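PDB 4AT2: 3-ketosteroid-delta4-5alpha-dehydrogenase from Rhodococcus jostii, which probably uses its bound FAD to introduce a double bond between C4 and C5 of 3-ketosteroids with 5alpha configuration, a step of steroid catabolism. Local coordinates for residues Val69-Ser74 against Ala219-Arg224; Phe86-Gly91 against Ser488-Gly493. One frame throughout, in Å; residues are numbered along the deposited sequence.

Contact 1: Val69-Ser74 against Ala219-Arg224; sequences VLERTS and AEYDMR. With FAD (flavin-adenine dinucleotide), chain D.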
ATOM      1  N   VAL A  69       3.246 -20.226  27.538  1.00 11.67           N
ATOM      2  CA  VAL A  69       3.082 -20.059  26.097  1.00 11.63           C
ATOM      3  C   VAL A  69       1.841 -20.827  25.666  1.00 11.75           C
ATOM      4  O   VAL A  69       1.657 -21.970  26.064  1.00 11.89           O
ATOM      5  CB  VAL A  69       4.315 -20.583  25.323  1.00 11.67           C
ATOM      6  CG1 VAL A  69       4.150 -20.355  23.819  1.00 11.70           C
ATOM      7  CG2 VAL A  69       5.576 -19.879  25.793  1.00 11.73           C
ATOM      8  N   LEU A  70       0.998 -20.185  24.860  1.00 11.42           N
ATOM      9  CA  LEU A  70      -0.208 -20.815  24.329  1.00 11.61           C
ATOM     10  C   LEU A  70      -0.027 -21.012  22.825  1.00 11.61           C
ATOM     11  O   LEU A  70       0.139 -20.042  22.079  1.00 11.13           O
ATOM     12  CB  LEU A  70      -1.413 -19.916  24.597  1.00 11.50           C
ATOM     13  CG  LEU A  70      -1.622 -19.415  26.021  1.00 11.57           C
ATOM     14  CD1 LEU A  70      -2.794 -18.455  26.007  1.00 11.78           C
ATOM     15  CD2 LEU A  70      -1.906 -20.572  26.974  1.00 11.88           C
ATOM     16  N   GLU A  71      -0.040 -22.267  22.380  1.00 11.81           N
ATOM     17  CA  GLU A  71       0.239 -22.566  20.978  1.00 12.07           C
ATOM     18  C   GLU A  71      -0.952 -23.265  20.344  1.00 12.50           C
ATOM     19  O   GLU A  71      -1.473 -24.236  20.902  1.00 12.79           O
ATOM     20  CB  GLU A  71       1.505 -23.427  20.862  1.00 12.30           C
ATOM     21  CG  GLU A  71       1.731 -24.098  19.511  1.00 12.08           C
ATOM     22  CD  GLU A  71       1.749 -23.128  18.343  1.00 12.01           C
ATOM     23  OE1 GLU A  71       2.275 -21.996  18.492  1.00 11.44           O
ATOM     24  OE2 GLU A  71       1.228 -23.503  17.265  1.00 12.23           O
ATOM     25  N   ARG A  72      -1.372 -22.769  19.181  1.00 12.84           N
ATOM     26  CA  ARG A  72      -2.584 -23.257  18.506  1.00 13.63           C
ATOM     27  C   ARG A  72      -2.453 -24.681  17.962  1.00 13.93           C
ATOM     28  O   ARG A  72      -3.408 -25.467  18.008  1.00 14.36           O
ATOM     29  CB  ARG A  72      -2.948 -22.285  17.381  1.00 14.09           C
ATOM     30  CG  ARG A  72      -4.078 -22.720  16.477  1.00 15.23           C
ATOM     31  CD  ARG A  72      -4.364 -21.587  15.510  1.00 15.74           C
ATOM     32  NE  ARG A  72      -5.458 -21.900  14.600  1.00 16.95           N
ATOM     33  CZ  ARG A  72      -5.962 -21.033  13.726  1.00 17.59           C
ATOM     34  NH1 ARG A  72      -5.475 -19.797  13.652  1.00 17.83           N
ATOM     35  NH2 ARG A  72      -6.958 -21.397  12.933  1.00 18.89           N
ATOM     36  N   THR A  73      -1.281 -25.012  17.434  1.00 14.26           N
ATOM     37  CA  THR A  73      -1.058 -26.358  16.889  1.00 15.00           C
ATOM     38  C   THR A  73      -0.591 -27.296  17.998  1.00 15.49           C
ATOM     39  O   THR A  73      -0.616 -26.940  19.171  1.00 15.40           O
ATOM     40  CB  THR A  73      -0.030 -26.358  15.734  1.00 15.27           C
ATOM     41  OG1 THR A  73       1.276 -26.131  16.266  1.00 15.19           O
ATOM     42  CG2 THR A  73      -0.352 -25.279  14.695  1.00 14.83           C
ATOM     43  N   SER A  74      -0.163 -28.499  17.624  1.00 16.30           N
ATOM     44  CA  SER A  74       0.243 -29.498  18.613  1.00 17.03           C
ATOM     45  C   SER A  74       1.712 -29.381  19.034  1.00 17.33           C
ATOM     46  O   SER A  74       2.165 -30.108  19.918  1.00 17.93           O
ATOM     47  CB  SER A  74      -0.040 -30.907  18.087  1.00 17.58           C
ATOM     48  OG  SER A  74       0.705 -31.131  16.907  1.00 18.54           O
ATOM     49  N   ALA A 219       4.213 -24.587  28.516  1.00 14.97           N
ATOM     50  CA  ALA A 219       3.511 -24.521  27.228  1.00 14.70           C
ATOM     51  C   ALA A 219       2.211 -25.326  27.244  1.00 15.07           C
ATOM     52  O   ALA A 219       2.163 -26.435  27.788  1.00 16.02           O
ATOM     53  CB  ALA A 219       4.416 -24.984  26.090  1.00 14.70           C
ATOM     54  N   GLU A 220       1.164 -24.756  26.654  1.00 14.59           N
ATOM     55  CA  GLU A 220      -0.098 -25.458  26.433  1.00 14.75           C
ATOM     56  C   GLU A 220      -0.411 -25.448  24.945  1.00 14.34           C
ATOM     57  O   GLU A 220      -0.295 -24.407  24.292  1.00 14.33           O
ATOM     58  CB  GLU A 220      -1.246 -24.812  27.224  1.00 15.17           C
ATOM     59  CG  GLU A 220      -1.264 -25.134  28.716  1.00 16.02           C
ATOM     60  CD  GLU A 220      -1.573 -26.598  29.012  1.00 16.96           C
ATOM     61  OE1 GLU A 220      -2.313 -27.241  28.244  1.00 17.23           O
ATOM     62  OE2 GLU A 220      -1.070 -27.106  30.034  1.00 17.80           O
ATOM     63  N   TYR A 221      -0.800 -26.608  24.419  1.00 14.56           N
ATOM     64  CA  TYR A 221      -1.021 -26.788  22.979  1.00 14.42           C
ATOM     65  C   TYR A 221      -2.509 -26.895  22.649  1.00 14.46           C
ATOM     66  O   TYR A 221      -3.344 -26.928  23.552  1.00 14.30           O
ATOM     67  CB  TYR A 221      -0.216 -27.998  22.474  1.00 14.87           C
ATOM     68  CG  TYR A 221       1.273 -27.743  22.557  1.00 15.07           C
ATOM     69  CD1 TYR A 221       1.911 -26.948  21.603  1.00 15.08           C
ATOM     70  CD2 TYR A 221       2.034 -28.251  23.613  1.00 15.46           C
ATOM     71  CE1 TYR A 221       3.267 -26.682  21.683  1.00 15.25           C
ATOM     72  CE2 TYR A 221       3.394 -27.993  23.695  1.00 15.62           C
ATOM     73  CZ  TYR A 221       4.001 -27.200  22.735  1.00 15.52           C
ATOM     74  OH  TYR A 221       5.355 -26.933  22.795  1.00 15.88           O
ATOM     75  N   ASP A 222      -2.833 -26.921  21.357  1.00 14.22           N
ATOM     76  CA  ASP A 222      -4.212 -26.810  20.877  1.00 14.68           C
ATOM     77  C   ASP A 222      -4.927 -25.578  21.434  1.00 14.68           C
ATOM     78  O   ASP A 222      -6.150 -25.577  21.588  1.00 14.46           O
ATOM     79  CB  ASP A 222      -5.025 -28.079  21.186  1.00 15.66           C
ATOM     80  CG  ASP A 222      -6.252 -28.211  20.297  1.00 16.11           C
ATOM     81  OD1 ASP A 222      -6.141 -27.925  19.090  1.00 16.86           O
ATOM     82  OD2 ASP A 222      -7.331 -28.598  20.801  1.00 16.37           O
ATOM     83  N   MET A 223      -4.157 -24.532  21.740  1.00 14.31           N
ATOM     84  CA  MET A 223      -4.689 -23.297  22.295  1.00 14.69           C
ATOM     85  C   MET A 223      -4.921 -22.301  21.192  1.00 14.87           C
ATOM     86  O   MET A 223      -3.980 -21.625  20.771  1.00 15.03           O
ATOM     87  CB  MET A 223      -3.678 -22.676  23.257  1.00 14.69           C
ATOM     88  CG  MET A 223      -3.763 -23.186  24.671  1.00 14.80           C
ATOM     89  SD  MET A 223      -5.117 -22.414  25.582  1.00 14.67           S
ATOM     90  CE  MET A 223      -4.730 -23.083  27.193  1.00 14.59           C
ATOM     91  N   ARG A 224      -6.157 -22.210  20.712  1.00 14.92           N
ATOM     92  CA  ARG A 224      -6.480 -21.197  19.728  1.00 15.21           C
ATOM     93  C   ARG A 224      -6.973 -19.934  20.429  1.00 14.33           C
ATOM     94  O   ARG A 224      -8.129 -19.839  20.808  1.00 13.78           O
ATOM     95  CB  ARG A 224      -7.519 -21.700  18.728  1.00 17.00           C
ATOM     96  CG  ARG A 224      -7.707 -20.732  17.559  1.00 19.19           C
ATOM     97  CD  ARG A 224      -8.747 -21.220  16.571  1.00 22.78           C
ATOM     98  NE  ARG A 224     -10.087 -21.228  17.157  1.00 26.40           N
ATOM     99  CZ  ARG A 224     -11.168 -21.718  16.556  1.00 29.27           C
ATOM    100  NH1 ARG A 224     -11.076 -22.247  15.337  1.00 31.90           N
ATOM    101  NH2 ARG A 224     -12.341 -21.680  17.172  1.00 30.00           N
TER
HETATM  102  PA  FAD D1492       5.563 -18.068  13.620  1.00 11.69           P
HETATM  103  O1A FAD D1492       6.979 -18.489  13.690  1.00 12.46           O
HETATM  104  O2A FAD D1492       4.711 -18.615  12.554  1.00 12.25           O
HETATM  105  O5B FAD D1492       4.886 -18.390  15.036  1.00 11.43           O
HETATM  106  C5B FAD D1492       3.523 -18.041  15.295  1.00 11.28           C
HETATM  107  C4B FAD D1492       2.885 -19.157  16.140  1.00 11.54           C
HETATM  108  O4B FAD D1492       1.578 -18.660  16.499  1.00 11.14           O
HETATM  109  C3B FAD D1492       2.666 -20.410  15.282  1.00 11.63           C
HETATM  110  O3B FAD D1492       3.228 -21.559  15.964  1.00 11.90           O
HETATM  111  C2B FAD D1492       1.142 -20.501  15.144  1.00 11.69           C
HETATM  112  O2B FAD D1492       0.713 -21.887  15.101  1.00 11.83           O
HETATM  113  C1B FAD D1492       0.669 -19.803  16.418  1.00 11.54           C
HETATM  114  N9A FAD D1492      -0.703 -19.256  16.332  1.00 11.47           N
HETATM  115  C8A FAD D1492      -1.339 -18.742  15.271  1.00 11.66           C
HETATM  116  N7A FAD D1492      -2.554 -18.361  15.660  1.00 11.94           N
HETATM  117  C5A FAD D1492      -2.679 -18.624  16.976  1.00 11.90           C
HETATM  118  C6A FAD D1492      -3.674 -18.454  17.882  1.00 12.02           C
HETATM  119  N6A FAD D1492      -4.821 -17.903  17.488  1.00 12.56           N
HETATM  120  N1A FAD D1492      -3.533 -18.823  19.166  1.00 11.69           N
HETATM  121  C2A FAD D1492      -2.343 -19.385  19.603  1.00 11.81           C
HETATM  122  N3A FAD D1492      -1.328 -19.560  18.666  1.00 11.61           N
HETATM  123  C4A FAD D1492      -1.526 -19.176  17.377  1.00 11.62           C
HETATM  124  N1  FAD D1492      12.092 -14.936   7.310  1.00 11.05           N
HETATM  125  C2  FAD D1492      13.393 -14.638   7.677  1.00 11.17           C
HETATM  126  O2  FAD D1492      13.611 -13.627   8.330  1.00 10.82           O
HETATM  127  N3  FAD D1492      14.444 -15.489   7.305  1.00 11.25           N
HETATM  128  C4  FAD D1492      14.192 -16.622   6.530  1.00 11.44           C
HETATM  129  O4  FAD D1492      15.144 -17.339   6.209  1.00 11.60           O
HETATM  130  C4X FAD D1492      12.876 -16.919   6.154  1.00 11.51           C
HETATM  131  N5  FAD D1492      12.598 -17.998   5.382  1.00 12.24           N
HETATM  132  C5X FAD D1492      11.369 -18.129   4.845  1.00 12.29           C
HETATM  133  C6  FAD D1492      11.134 -19.083   3.850  1.00 12.47           C
HETATM  134  C7  FAD D1492       9.860 -19.240   3.297  1.00 12.80           C
HETATM  135  C7M FAD D1492       9.681 -20.218   2.299  1.00 13.33           C
HETATM  136  C8  FAD D1492       8.800 -18.419   3.737  1.00 12.79           C
HETATM  137  C8M FAD D1492       7.489 -18.528   3.228  1.00 12.48           C
HETATM  138  C9  FAD D1492       9.036 -17.475   4.739  1.00 12.40           C
HETATM  139  C9A FAD D1492      10.321 -17.310   5.278  1.00 12.12           C
HETATM  140  N10 FAD D1492      10.565 -16.372   6.226  1.00 11.50           N
HETATM  141  C10 FAD D1492      11.833 -16.078   6.545  1.00 11.42           C
HETATM  142  C1' FAD D1492       9.481 -15.702   6.990  1.00 11.20           C
HETATM  143  C2' FAD D1492       9.447 -16.246   8.427  1.00 11.14           C
HETATM  144  O2' FAD D1492       9.377 -17.669   8.318  1.00 11.97           O
HETATM  145  C3' FAD D1492       8.219 -15.722   9.189  1.00 10.51           C
HETATM  146  O3' FAD D1492       7.883 -14.376   8.811  1.00 10.13           O
HETATM  147  C4' FAD D1492       8.484 -15.787  10.702  1.00 10.67           C
HETATM  148  O4' FAD D1492       8.816 -17.141  11.041  1.00 10.46           O
HETATM  149  C5' FAD D1492       7.243 -15.355  11.487  1.00 10.44           C
HETATM  150  O5' FAD D1492       7.572 -15.353  12.890  1.00 10.70           O
HETATM  151  P   FAD D1492       6.399 -15.263  13.992  1.00 10.90           P
HETATM  152  O1P FAD D1492       5.611 -14.040  13.803  1.00 10.00           O
HETATM  153  O2P FAD D1492       7.019 -15.562  15.327  1.00 10.09           O
HETATM  154  O3P FAD D1492       5.390 -16.445  13.498  1.00 11.06           O
HETATM  155  O   HOH W   1      -6.259 -25.158  17.931  1.00 22.56           O
HETATM  156  O   HOH W   2      -3.822 -28.521  17.676  1.00 26.18           O
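Val-69 and Leu-70 pair in parallel with Ala-219 and Glu-220. Glu-220 N donates to Val-69 O at 2.9 Å, and Glu-71 N returns a bond to Glu-220 O. Beyond these two pairs the chains stay linked by backbone bonds in the turn. Met-223 N bonds to Glu-71 O at 2.8 Å, and Asp-222 N reaches Thr-73 O. Two waters add bridges from Arg-72 O to Asp-222 OD1; Asp-222 OD2 bonds to Tyr-244 N.

Side chains pack at two places. Leu-70 CD2 meets Met-223 CE at 3.8 Å. Glu-71 CG rests at the edge of the Tyr-221 ring, 3.5 Å from CD1, while Ser-74 O lies over one ring face.

Among the charged groups, Arg-72 and Arg-224 run side by side, with Arg-224 CD over a face of the Arg-72 guanidinium. Arg-72 NH1 forms a salt bridge with Asp-289. The Glu-71 carboxylate grips the adenosine ribose of FAD. FAD O3B donates to OE1 and FAD O2B to OE2, each at 2.7 Å. A bend at chi2 (56°) turns the acid toward the sugar. Tyr-49 N, in the glycine-rich turn, also bonds to OE1. Thr-73 N and OG1 hold OE2 from opposite faces. Such an acid at the end of the second strand is characteristic of Rossmann-type FAD domains.

Strand 67-70 lies between 45-47 and the outermost strand 218-220 of the parallel sheet. Leu-70 and Met-223 pack on strands 236-243 and 246-252.

Contact 2: Phe86-Gly91 against Ser488-Gly493; sequences FIYLGG and SGTSLG. With FAD (flavin-adenine dinucleotide), chain D.
Ser-488 CB sits over one face of the Phe-86 ring, 4.2 Å from its centroid, in a CH-pi contact. FAD O4 lies at the edge of this ring, near its plane. Phe-86 CB packs 3.5 Å from Gly-489 CA. The Tyr-88 side chain lies alongside Thr-490, with CB 3.8 Å from Thr-490 CG2. Ser-488 O approaches the edge of the tyrosine ring, close to its plane. Tyr-88 OH hydrogen-bonds to Glu-170 and Arg-184. Ile-87 turns its CB away, yet its CG2 still reaches Gly-493 CA at 3.7 Å.

Tyr-88 N donates to Gly-489 O at 2.8 Å. Gly-493 N donates to the same oxygen from the opposite face of the carbonyl plane. Gly-489 holds the N-cap position of the helix, and its CA lies 3.2 Å from Phe-86 O.

Both segments read the flavin. Phe-86 N donates to FAD O4, and FAD N3 donates to Phe-86 O at 3.0 Å. Leu-492 N gives a nearly straight 2.8 Å bond to FAD O2. Ser-488 OG bonds to Tyr-339, and Ser-488 and Gly-489 line the androstenedione pocket. The N-terminus of a helix at flavin O2 is a recurrent feature of flavoenzymes, and here it borders the steroid site.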
ATOM      1  N   PHE A  86      17.704 -17.371   7.667  1.00 11.44           N
ATOM      2  CA  PHE A  86      18.376 -16.065   7.656  1.00 10.70           C
ATOM      3  C   PHE A  86      17.915 -15.246   8.850  1.00  9.92           C
ATOM      4  O   PHE A  86      16.721 -15.201   9.167  1.00  9.42           O
ATOM      5  CB  PHE A  86      18.023 -15.259   6.406  1.00 10.98           C
ATOM      6  CG  PHE A  86      18.744 -15.685   5.170  1.00 11.59           C
ATOM      7  CD1 PHE A  86      20.007 -15.189   4.876  1.00 11.92           C
ATOM      8  CD2 PHE A  86      18.123 -16.526   4.258  1.00 12.09           C
ATOM      9  CE1 PHE A  86      20.662 -15.561   3.706  1.00 12.21           C
ATOM     10  CE2 PHE A  86      18.770 -16.902   3.085  1.00 12.39           C
ATOM     11  CZ  PHE A  86      20.042 -16.419   2.814  1.00 12.52           C
ATOM     12  N   ILE A  87      18.868 -14.575   9.488  1.00  9.31           N
ATOM     13  CA  ILE A  87      18.588 -13.624  10.555  1.00  9.00           C
ATOM     14  C   ILE A  87      19.390 -12.375  10.183  1.00  8.71           C
ATOM     15  O   ILE A  87      20.611 -12.453  10.036  1.00  8.79           O
ATOM     16  CB  ILE A  87      19.041 -14.155  11.937  1.00  9.30           C
ATOM     17  CG1 ILE A  87      18.602 -15.613  12.150  1.00  9.53           C
ATOM     18  CG2 ILE A  87      18.495 -13.253  13.045  1.00  9.28           C
ATOM     19  CD1 ILE A  87      19.164 -16.248  13.413  1.00  9.89           C
ATOM     20  N   TYR A  88      18.690 -11.258   9.973  1.00  8.35           N
ATOM     21  CA  TYR A  88      19.303 -10.038   9.463  1.00  8.28           C
ATOM     22  C   TYR A  88      20.033  -9.284  10.574  1.00  8.45           C
ATOM     23  O   TYR A  88      19.421  -8.577  11.361  1.00  8.67           O
ATOM     24  CB  TYR A  88      18.255  -9.140   8.767  1.00  7.92           C
ATOM     25  CG  TYR A  88      18.915  -8.129   7.866  1.00  7.75           C
ATOM     26  CD1 TYR A  88      19.202  -8.449   6.537  1.00  7.70           C
ATOM     27  CD2 TYR A  88      19.307  -6.876   8.358  1.00  7.76           C
ATOM     28  CE1 TYR A  88      19.845  -7.543   5.713  1.00  7.65           C
ATOM     29  CE2 TYR A  88      19.949  -5.954   7.535  1.00  7.67           C
ATOM     30  CZ  TYR A  88      20.225  -6.302   6.224  1.00  7.63           C
ATOM     31  OH  TYR A  88      20.883  -5.420   5.409  1.00  7.56           O
ATOM     32  N   LEU A  89      21.352  -9.447  10.635  1.00  8.82           N
ATOM     33  CA  LEU A  89      22.149  -8.889  11.728  1.00  9.01           C
ATOM     34  C   LEU A  89      23.401  -8.235  11.181  1.00  9.18           C
ATOM     35  O   LEU A  89      23.878  -8.613  10.118  1.00  9.32           O
ATOM     36  CB  LEU A  89      22.531  -9.994  12.714  1.00  9.28           C
ATOM     37  CG  LEU A  89      21.372 -10.794  13.321  1.00  9.33           C
ATOM     38  CD1 LEU A  89      21.931 -11.977  14.080  1.00  9.64           C
ATOM     39  CD2 LEU A  89      20.514  -9.921  14.238  1.00  9.28           C
ATOM     40  N   GLY A  90      23.941  -7.257  11.904  1.00  9.22           N
ATOM     41  CA  GLY A  90      25.125  -6.566  11.410  1.00  9.29           C
ATOM     42  C   GLY A  90      25.663  -5.580  12.410  1.00  9.51           C
ATOM     43  O   GLY A  90      25.408  -5.701  13.619  1.00  9.42           O
ATOM     44  N   GLY A  91      26.423  -4.618  11.891  1.00  9.44           N
ATOM     45  CA  GLY A  91      27.077  -3.605  12.708  1.00 10.05           C
ATOM     46  C   GLY A  91      28.418  -4.037  13.263  1.00 10.46           C
ATOM     47  O   GLY A  91      28.979  -3.368  14.140  1.00 10.80           O
ATOM     48  N   SER A 488      15.983 -10.691   3.184  1.00  8.78           N
ATOM     49  CA  SER A 488      15.922 -11.999   3.853  1.00  8.89           C
ATOM     50  C   SER A 488      16.579 -11.939   5.226  1.00  8.79           C
ATOM     51  O   SER A 488      17.689 -11.390   5.389  1.00  8.97           O
ATOM     52  CB  SER A 488      16.586 -13.107   3.019  1.00  9.16           C
ATOM     53  OG  SER A 488      15.767 -13.483   1.926  1.00  9.54           O
ATOM     54  N   GLY A 489      15.872 -12.471   6.221  1.00  8.49           N
ATOM     55  CA  GLY A 489      16.371 -12.456   7.595  1.00  8.49           C
ATOM     56  C   GLY A 489      15.729 -11.403   8.473  1.00  8.25           C
ATOM     57  O   GLY A 489      15.885 -11.436   9.686  1.00  8.22           O
ATOM     58  N   THR A 490      15.024 -10.444   7.878  1.00  8.05           N
ATOM     59  CA  THR A 490      14.478  -9.348   8.684  1.00  8.18           C
ATOM     60  C   THR A 490      13.317  -9.806   9.539  1.00  8.29           C
ATOM     61  O   THR A 490      13.048  -9.209  10.581  1.00  8.55           O
ATOM     62  CB  THR A 490      14.027  -8.144   7.834  1.00  8.01           C
ATOM     63  OG1 THR A 490      13.136  -8.596   6.808  1.00  8.21           O
ATOM     64  CG2 THR A 490      15.240  -7.450   7.207  1.00  8.04           C
ATOM     65  N   SER A 491      12.629 -10.859   9.115  1.00  8.56           N
ATOM     66  CA  SER A 491      11.496 -11.329   9.894  1.00  8.78           C
ATOM     67  C   SER A 491      11.935 -12.144  11.112  1.00  8.91           C
ATOM     68  O   SER A 491      11.464 -11.895  12.238  1.00  9.11           O
ATOM     69  CB  SER A 491      10.517 -12.115   9.036  1.00  9.13           C
ATOM     70  OG  SER A 491       9.372 -12.367   9.828  1.00  9.63           O
ATOM     71  N   LEU A 492      12.835 -13.106  10.917  1.00  9.03           N
ATOM     72  CA  LEU A 492      13.403 -13.820  12.073  1.00  9.27           C
ATOM     73  C   LEU A 492      14.245 -12.876  12.941  1.00  9.13           C
ATOM     74  O   LEU A 492      14.262 -13.001  14.172  1.00  8.97           O
ATOM     75  CB  LEU A 492      14.240 -15.037  11.640  1.00  9.80           C
ATOM     76  CG  LEU A 492      13.513 -16.174  10.900  1.00 10.42           C
ATOM     77  CD1 LEU A 492      14.415 -17.402  10.797  1.00 10.64           C
ATOM     78  CD2 LEU A 492      12.162 -16.521  11.510  1.00 10.87           C
ATOM     79  N   GLY A 493      14.915 -11.925  12.297  1.00  8.98           N
ATOM     80  CA  GLY A 493      15.682 -10.907  13.010  1.00  9.01           C
ATOM     81  C   GLY A 493      14.828 -10.021  13.897  1.00  8.94           C
ATOM     82  O   GLY A 493      15.062  -9.941  15.109  1.00  8.95           O
TER
HETATM   83  PA  FAD D1492       5.563 -18.068  13.620  1.00 11.69           P
HETATM   84  O1A FAD D1492       6.979 -18.489  13.690  1.00 12.46           O
HETATM   85  O2A FAD D1492       4.711 -18.615  12.554  1.00 12.25           O
HETATM   86  O5B FAD D1492       4.886 -18.390  15.036  1.00 11.43           O
HETATM   87  C5B FAD D1492       3.523 -18.041  15.295  1.00 11.28           C
HETATM   88  C4B FAD D1492       2.885 -19.157  16.140  1.00 11.54           C
HETATM   89  O4B FAD D1492       1.578 -18.660  16.499  1.00 11.14           O
HETATM   90  C3B FAD D1492       2.666 -20.410  15.282  1.00 11.63           C
HETATM   91  O3B FAD D1492       3.228 -21.559  15.964  1.00 11.90           O
HETATM   92  C2B FAD D1492       1.142 -20.501  15.144  1.00 11.69           C
HETATM   93  O2B FAD D1492       0.713 -21.887  15.101  1.00 11.83           O
HETATM   94  C1B FAD D1492       0.669 -19.803  16.418  1.00 11.54           C
HETATM   95  N9A FAD D1492      -0.703 -19.256  16.332  1.00 11.47           N
HETATM   96  C8A FAD D1492      -1.339 -18.742  15.271  1.00 11.66           C
HETATM   97  N7A FAD D1492      -2.554 -18.361  15.660  1.00 11.94           N
HETATM   98  C5A FAD D1492      -2.679 -18.624  16.976  1.00 11.90           C
HETATM   99  C6A FAD D1492      -3.674 -18.454  17.882  1.00 12.02           C
HETATM  100  N6A FAD D1492      -4.821 -17.903  17.488  1.00 12.56           N
HETATM  101  N1A FAD D1492      -3.533 -18.823  19.166  1.00 11.69           N
HETATM  102  C2A FAD D1492      -2.343 -19.385  19.603  1.00 11.81           C
HETATM  103  N3A FAD D1492      -1.328 -19.560  18.666  1.00 11.61           N
HETATM  104  C4A FAD D1492      -1.526 -19.176  17.377  1.00 11.62           C
HETATM  105  N1  FAD D1492      12.092 -14.936   7.310  1.00 11.05           N
HETATM  106  C2  FAD D1492      13.393 -14.638   7.677  1.00 11.17           C
HETATM  107  O2  FAD D1492      13.611 -13.627   8.330  1.00 10.82           O
HETATM  108  N3  FAD D1492      14.444 -15.489   7.305  1.00 11.25           N
HETATM  109  C4  FAD D1492      14.192 -16.622   6.530  1.00 11.44           C
HETATM  110  O4  FAD D1492      15.144 -17.339   6.209  1.00 11.60           O
HETATM  111  C4X FAD D1492      12.876 -16.919   6.154  1.00 11.51           C
HETATM  112  N5  FAD D1492      12.598 -17.998   5.382  1.00 12.24           N
HETATM  113  C5X FAD D1492      11.369 -18.129   4.845  1.00 12.29           C
HETATM  114  C6  FAD D1492      11.134 -19.083   3.850  1.00 12.47           C
HETATM  115  C7  FAD D1492       9.860 -19.240   3.297  1.00 12.80           C
HETATM  116  C7M FAD D1492       9.681 -20.218   2.299  1.00 13.33           C
HETATM  117  C8  FAD D1492       8.800 -18.419   3.737  1.00 12.79           C
HETATM  118  C8M FAD D1492       7.489 -18.528   3.228  1.00 12.48           C
HETATM  119  C9  FAD D1492       9.036 -17.475   4.739  1.00 12.40           C
HETATM  120  C9A FAD D1492      10.321 -17.310   5.278  1.00 12.12           C
HETATM  121  N10 FAD D1492      10.565 -16.372   6.226  1.00 11.50           N
HETATM  122  C10 FAD D1492      11.833 -16.078   6.545  1.00 11.42           C
HETATM  123  C1' FAD D1492       9.481 -15.702   6.990  1.00 11.20           C
HETATM  124  C2' FAD D1492       9.447 -16.246   8.427  1.00 11.14           C
HETATM  125  O2' FAD D1492       9.377 -17.669   8.318  1.00 11.97           O
HETATM  126  C3' FAD D1492       8.219 -15.722   9.189  1.00 10.51           C
HETATM  127  O3' FAD D1492       7.883 -14.376   8.811  1.00 10.13           O
HETATM  128  C4' FAD D1492       8.484 -15.787  10.702  1.00 10.67           C
HETATM  129  O4' FAD D1492       8.816 -17.141  11.041  1.00 10.46           O
HETATM  130  C5' FAD D1492       7.243 -15.355  11.487  1.00 10.44           C
HETATM  131  O5' FAD D1492       7.572 -15.353  12.890  1.00 10.70           O
HETATM  132  P   FAD D1492       6.399 -15.263  13.992  1.00 10.90           P
HETATM  133  O1P FAD D1492       5.611 -14.040  13.803  1.00 10.00           O
HETATM  134  O2P FAD D1492       7.019 -15.562  15.327  1.00 10.09           O
HETATM  135  O3P FAD D1492       5.390 -16.445  13.498  1.00 11.06           O

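From the N terminus, segment 69-74 takes in the end of strand 67-70, and the chain soon reaches 86-91. It then passes through helices and short strands, the last helix being 202-214, to 219-224, where contact 1 closes a loop of 144 residues. Contact 2 closes much later, when 488-493 leads into the last helix, 490-507, and meets 86-91. The segments alternate along the chain, so the two loops cross. Contact 1 pairs strand 67-70 with the outermost strand 218-220 of the parallel sheet, next to strand 223-230 of the mixed sheet. Contact 2 ties strand 87-88 to the C-terminal helix. Their centres are 26 Å apart and they do not touch. FAD spans them, with its adenosine at contact 1 and its flavin at contact 2.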